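Local coordinates for axin interactor, dorsalization associated protein (Danio rerio, PDB 2QZQ) that acts as a ventralizing factor in embryogenesis, binding axin and disrupting its homodimers to block JNK activation, here represented by its C-terminal C2 domain, at residues C31-L43 and G83-P95. Numbering follows the deposited sequence.
Sequences CIDPYITVSVKDL and GAAIFFEFKHYKP
Lys91 and Thr37 are joined by a side-chain hydrogen bond, NZ of Lys91 giving to OG1 of Thr37 at 3.0 Å, within an antiparallel ladder whose paired backbone bonds link Tyr35 with Lys91, Thr37 with Glu89, Ser39 with Phe87 and Lys41 with Ala85. The chain of Lys91, extended from CG to NZ (chi2 179°), is long enough to reach diagonally past Tyr35 to Thr37, and on the way its CB lies over one face of the Tyr35 ring, 3.9 Å from the centroid, a CH-pi contact. One water ties Tyr35 OH to Lys91 NZ; a second donates to Thr37 O and Glu89 OE1 and accepts from Ser39 OG. Asp53 also bonds Thr37 OG1, and Thr127 takes the other carboxylate oxygen of Glu89. Farther along the same face, CG of Lys41 meets CD2 of Phe87 at 3.7 Å, the two side chains crossing nearly at right angles.

The other face is apolar. CG1 of Val38 touches CG2 of Ile86 at 3.8 Å, and CB of Pro34 presses on CZ of Phe90 at 3.4 Å. Ile36 and Phe90 pack on strands 15-24 and 64-72, and Phe88 on Leu18, forming part of the C2 beta-sandwich core, while strands 52-53 and 99-109 flank the pair within its sheet.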
# COMPACT_ATOMS: atom_id res chain seq x y z
N CYS A 31 -4.52 -17.05 1.11
CA CYS A 31 -5.21 -15.93 0.49
C CYS A 31 -5.24 -16.13 -1.01
O CYS A 31 -4.20 -16.34 -1.65
CB CYS A 31 -4.57 -14.56 0.87
SG CYS A 31 -4.61 -14.24 2.64
N ILE A 32 -6.45 -16.11 -1.55
CA ILE A 32 -6.71 -16.37 -2.96
C ILE A 32 -6.74 -15.09 -3.79
O ILE A 32 -7.43 -14.12 -3.43
CB ILE A 32 -8.07 -17.15 -3.15
CG1 ILE A 32 -8.11 -18.43 -2.27
CG2 ILE A 32 -8.31 -17.45 -4.62
CD1 ILE A 32 -6.94 -19.41 -2.51
N ASP A 33 -5.97 -15.08 -4.88
CA ASP A 33 -5.91 -13.95 -5.82
C ASP A 33 -5.62 -12.64 -5.08
O ASP A 33 -6.36 -11.66 -5.20
CB ASP A 33 -7.20 -13.83 -6.63
CG ASP A 33 -7.41 -15.03 -7.56
OD1 ASP A 33 -6.45 -15.76 -7.82
OD2 ASP A 33 -8.55 -15.22 -8.01
N PRO A 34 -4.53 -12.63 -4.31
CA PRO A 34 -4.24 -11.44 -3.49
C PRO A 34 -3.75 -10.26 -4.31
O PRO A 34 -3.00 -10.42 -5.29
CB PRO A 34 -3.14 -11.93 -2.54
CG PRO A 34 -2.43 -13.00 -3.32
CD PRO A 34 -3.52 -13.70 -4.14
N TYR A 35 -4.15 -9.06 -3.92
CA TYR A 35 -3.59 -7.85 -4.52
C TYR A 35 -3.65 -6.69 -3.54
O TYR A 35 -4.20 -6.80 -2.45
CB TYR A 35 -4.26 -7.49 -5.85
CG TYR A 35 -5.70 -7.04 -5.74
CD1 TYR A 35 -6.75 -7.97 -5.68
CD2 TYR A 35 -6.02 -5.68 -5.70
CE1 TYR A 35 -8.09 -7.55 -5.59
CE2 TYR A 35 -7.35 -5.24 -5.60
CZ TYR A 35 -8.38 -6.19 -5.57
OH TYR A 35 -9.68 -5.76 -5.47
N ILE A 36 -3.06 -5.57 -3.94
CA ILE A 36 -3.03 -4.38 -3.08
C ILE A 36 -3.54 -3.17 -3.81
O ILE A 36 -3.19 -2.94 -4.96
CB ILE A 36 -1.61 -4.14 -2.50
CG1 ILE A 36 -1.27 -5.26 -1.50
CG2 ILE A 36 -1.48 -2.70 -1.79
CD1 ILE A 36 0.20 -5.18 -0.93
N THR A 37 -4.37 -2.39 -3.11
CA THR A 37 -4.86 -1.12 -3.57
C THR A 37 -4.08 -0.05 -2.84
O THR A 37 -4.03 -0.04 -1.59
CB THR A 37 -6.34 -0.95 -3.28
OG1 THR A 37 -7.07 -1.91 -4.04
CG2 THR A 37 -6.85 0.46 -3.67
N VAL A 38 -3.47 0.81 -3.63
CA VAL A 38 -2.68 1.93 -3.13
C VAL A 38 -3.43 3.23 -3.45
O VAL A 38 -3.76 3.52 -4.61
CB VAL A 38 -1.25 1.98 -3.75
CG1 VAL A 38 -0.38 3.17 -3.14
CG2 VAL A 38 -0.52 0.64 -3.58
N SER A 39 -3.72 3.98 -2.39
CA SER A 39 -4.39 5.24 -2.50
C SER A 39 -3.62 6.30 -1.68
O SER A 39 -2.84 5.96 -0.80
CB SER A 39 -5.84 5.12 -2.02
OG SER A 39 -5.94 4.74 -0.66
N VAL A 40 -3.86 7.57 -2.02
CA VAL A 40 -3.31 8.70 -1.27
C VAL A 40 -4.51 9.51 -0.78
O VAL A 40 -5.31 10.01 -1.60
CB VAL A 40 -2.37 9.56 -2.13
CG1 VAL A 40 -1.75 10.68 -1.29
CG2 VAL A 40 -1.25 8.68 -2.74
N LYS A 41 -4.65 9.60 0.54
CA LYS A 41 -5.83 10.21 1.17
C LYS A 41 -5.43 11.46 1.93
O LYS A 41 -4.35 11.49 2.51
CB LYS A 41 -6.48 9.23 2.17
CG LYS A 41 -7.04 7.92 1.56
CD LYS A 41 -8.17 8.16 0.61
CE LYS A 41 -9.12 6.95 0.54
NZ LYS A 41 -8.78 6.03 -0.54
N ASP A 42 -6.29 12.48 1.93
CA ASP A 42 -6.04 13.66 2.79
C ASP A 42 -6.34 13.35 4.26
O ASP A 42 -6.73 12.23 4.61
CB ASP A 42 -6.74 14.96 2.29
CG ASP A 42 -8.27 14.94 2.41
OD1 ASP A 42 -8.85 14.06 3.07
OD2 ASP A 42 -8.91 15.84 1.83
N LEU A 43 -6.16 14.35 5.12
CA LEU A 43 -6.50 14.21 6.54
C LEU A 43 -7.88 13.65 6.80
O LEU A 43 -8.10 12.98 7.81
CB LEU A 43 -6.47 15.56 7.23
CG LEU A 43 -5.23 15.94 7.99
CD1 LEU A 43 -5.59 17.22 8.72
CD2 LEU A 43 -4.79 14.83 8.95
N GLY A 83 -1.12 16.76 5.87
CA GLY A 83 -1.74 15.61 6.53
C GLY A 83 -2.08 14.43 5.62
O GLY A 83 -2.87 13.56 6.00
N ALA A 84 -1.52 14.38 4.41
CA ALA A 84 -1.79 13.25 3.51
C ALA A 84 -1.15 11.96 4.02
O ALA A 84 -0.17 11.98 4.79
CB ALA A 84 -1.34 13.55 2.11
N ALA A 85 -1.73 10.84 3.63
CA ALA A 85 -1.13 9.54 3.91
C ALA A 85 -1.34 8.63 2.70
O ALA A 85 -2.33 8.75 1.97
CB ALA A 85 -1.75 8.91 5.13
N ILE A 86 -0.39 7.74 2.49
CA ILE A 86 -0.48 6.71 1.47
C ILE A 86 -0.97 5.41 2.15
O ILE A 86 -0.34 4.93 3.11
CB ILE A 86 0.88 6.47 0.78
CG1 ILE A 86 1.53 7.81 0.34
CG2 ILE A 86 0.75 5.54 -0.45
CD1 ILE A 86 2.92 7.62 -0.24
N PHE A 87 -2.06 4.85 1.62
CA PHE A 87 -2.64 3.60 2.13
C PHE A 87 -2.35 2.43 1.22
O PHE A 87 -2.26 2.59 0.01
CB PHE A 87 -4.16 3.76 2.22
CG PHE A 87 -4.61 4.47 3.44
CD1 PHE A 87 -5.02 3.75 4.55
CD2 PHE A 87 -4.60 5.86 3.49
CE1 PHE A 87 -5.42 4.44 5.75
CE2 PHE A 87 -4.99 6.54 4.66
CZ PHE A 87 -5.40 5.82 5.78
N PHE A 88 -2.19 1.24 1.82
CA PHE A 88 -1.95 0.00 1.13
C PHE A 88 -2.97 -0.94 1.73
O PHE A 88 -2.90 -1.21 2.93
CB PHE A 88 -0.54 -0.54 1.40
CG PHE A 88 0.53 0.48 1.15
CD1 PHE A 88 1.16 0.54 -0.08
CD2 PHE A 88 0.84 1.43 2.12
CE1 PHE A 88 2.14 1.54 -0.33
CE2 PHE A 88 1.80 2.40 1.88
CZ PHE A 88 2.43 2.46 0.65
N GLU A 89 -3.95 -1.33 0.93
CA GLU A 89 -5.03 -2.24 1.38
C GLU A 89 -4.82 -3.57 0.70
O GLU A 89 -4.81 -3.62 -0.52
CB GLU A 89 -6.39 -1.71 0.99
CG GLU A 89 -6.79 -0.42 1.71
CD GLU A 89 -8.13 0.08 1.23
OE1 GLU A 89 -8.17 0.67 0.13
OE2 GLU A 89 -9.12 -0.15 1.94
N PHE A 90 -4.67 -4.63 1.49
CA PHE A 90 -4.48 -5.97 0.98
C PHE A 90 -5.85 -6.60 0.79
O PHE A 90 -6.65 -6.68 1.73
CB PHE A 90 -3.64 -6.78 1.94
CG PHE A 90 -3.45 -8.22 1.51
CD1 PHE A 90 -2.37 -8.59 0.74
CD2 PHE A 90 -4.39 -9.19 1.89
CE1 PHE A 90 -2.22 -9.93 0.35
CE2 PHE A 90 -4.25 -10.50 1.52
CZ PHE A 90 -3.15 -10.88 0.74
N LYS A 91 -6.12 -7.00 -0.45
CA LYS A 91 -7.41 -7.56 -0.83
C LYS A 91 -7.25 -8.96 -1.40
O LYS A 91 -6.21 -9.29 -1.97
CB LYS A 91 -8.06 -6.64 -1.85
CG LYS A 91 -8.48 -5.26 -1.23
CD LYS A 91 -9.09 -4.37 -2.26
CE LYS A 91 -9.32 -2.98 -1.74
NZ LYS A 91 -9.77 -2.09 -2.86
N HIS A 92 -8.29 -9.77 -1.24
CA HIS A 92 -8.23 -11.17 -1.65
C HIS A 92 -9.66 -11.69 -1.85
O HIS A 92 -10.65 -11.09 -1.34
CB HIS A 92 -7.41 -12.03 -0.66
CG HIS A 92 -8.04 -12.19 0.70
ND1 HIS A 92 -8.31 -11.12 1.53
CD2 HIS A 92 -8.48 -13.29 1.34
CE1 HIS A 92 -8.89 -11.56 2.64
NE2 HIS A 92 -9.00 -12.87 2.55
N TYR A 93 -9.75 -12.78 -2.59
CA TYR A 93 -11.04 -13.38 -2.93
C TYR A 93 -11.44 -14.38 -1.86
O TYR A 93 -10.68 -15.30 -1.58
CB TYR A 93 -10.91 -14.14 -4.27
CG TYR A 93 -12.19 -14.88 -4.66
CD1 TYR A 93 -13.29 -14.17 -5.12
CD2 TYR A 93 -12.27 -16.27 -4.55
CE1 TYR A 93 -14.48 -14.84 -5.49
CE2 TYR A 93 -13.45 -16.94 -4.93
CZ TYR A 93 -14.54 -16.22 -5.38
OH TYR A 93 -15.72 -16.87 -5.74
N LYS A 94 -12.63 -14.21 -1.28
CA LYS A 94 -13.12 -15.14 -0.24
C LYS A 94 -14.05 -16.17 -0.88
O LYS A 94 -15.17 -15.83 -1.29
CB LYS A 94 -13.85 -14.38 0.88
CG LYS A 94 -12.94 -13.49 1.72
CD LYS A 94 -13.76 -12.85 2.83
CE LYS A 94 -13.46 -13.45 4.20
NZ LYS A 94 -13.85 -12.45 5.27
N PRO A 95 -13.58 -17.43 -1.00
CA PRO A 95 -14.35 -18.39 -1.80
C PRO A 95 -15.72 -18.77 -1.24
O PRO A 95 -16.61 -19.16 -2.02
CB PRO A 95 -13.44 -19.63 -1.85
CG PRO A 95 -12.10 -19.14 -1.45
CD PRO A 95 -12.34 -18.04 -0.48
O HOH W 1 -10.02 -3.04 -5.92
O HOH W 2 -5.72 2.04 -0.53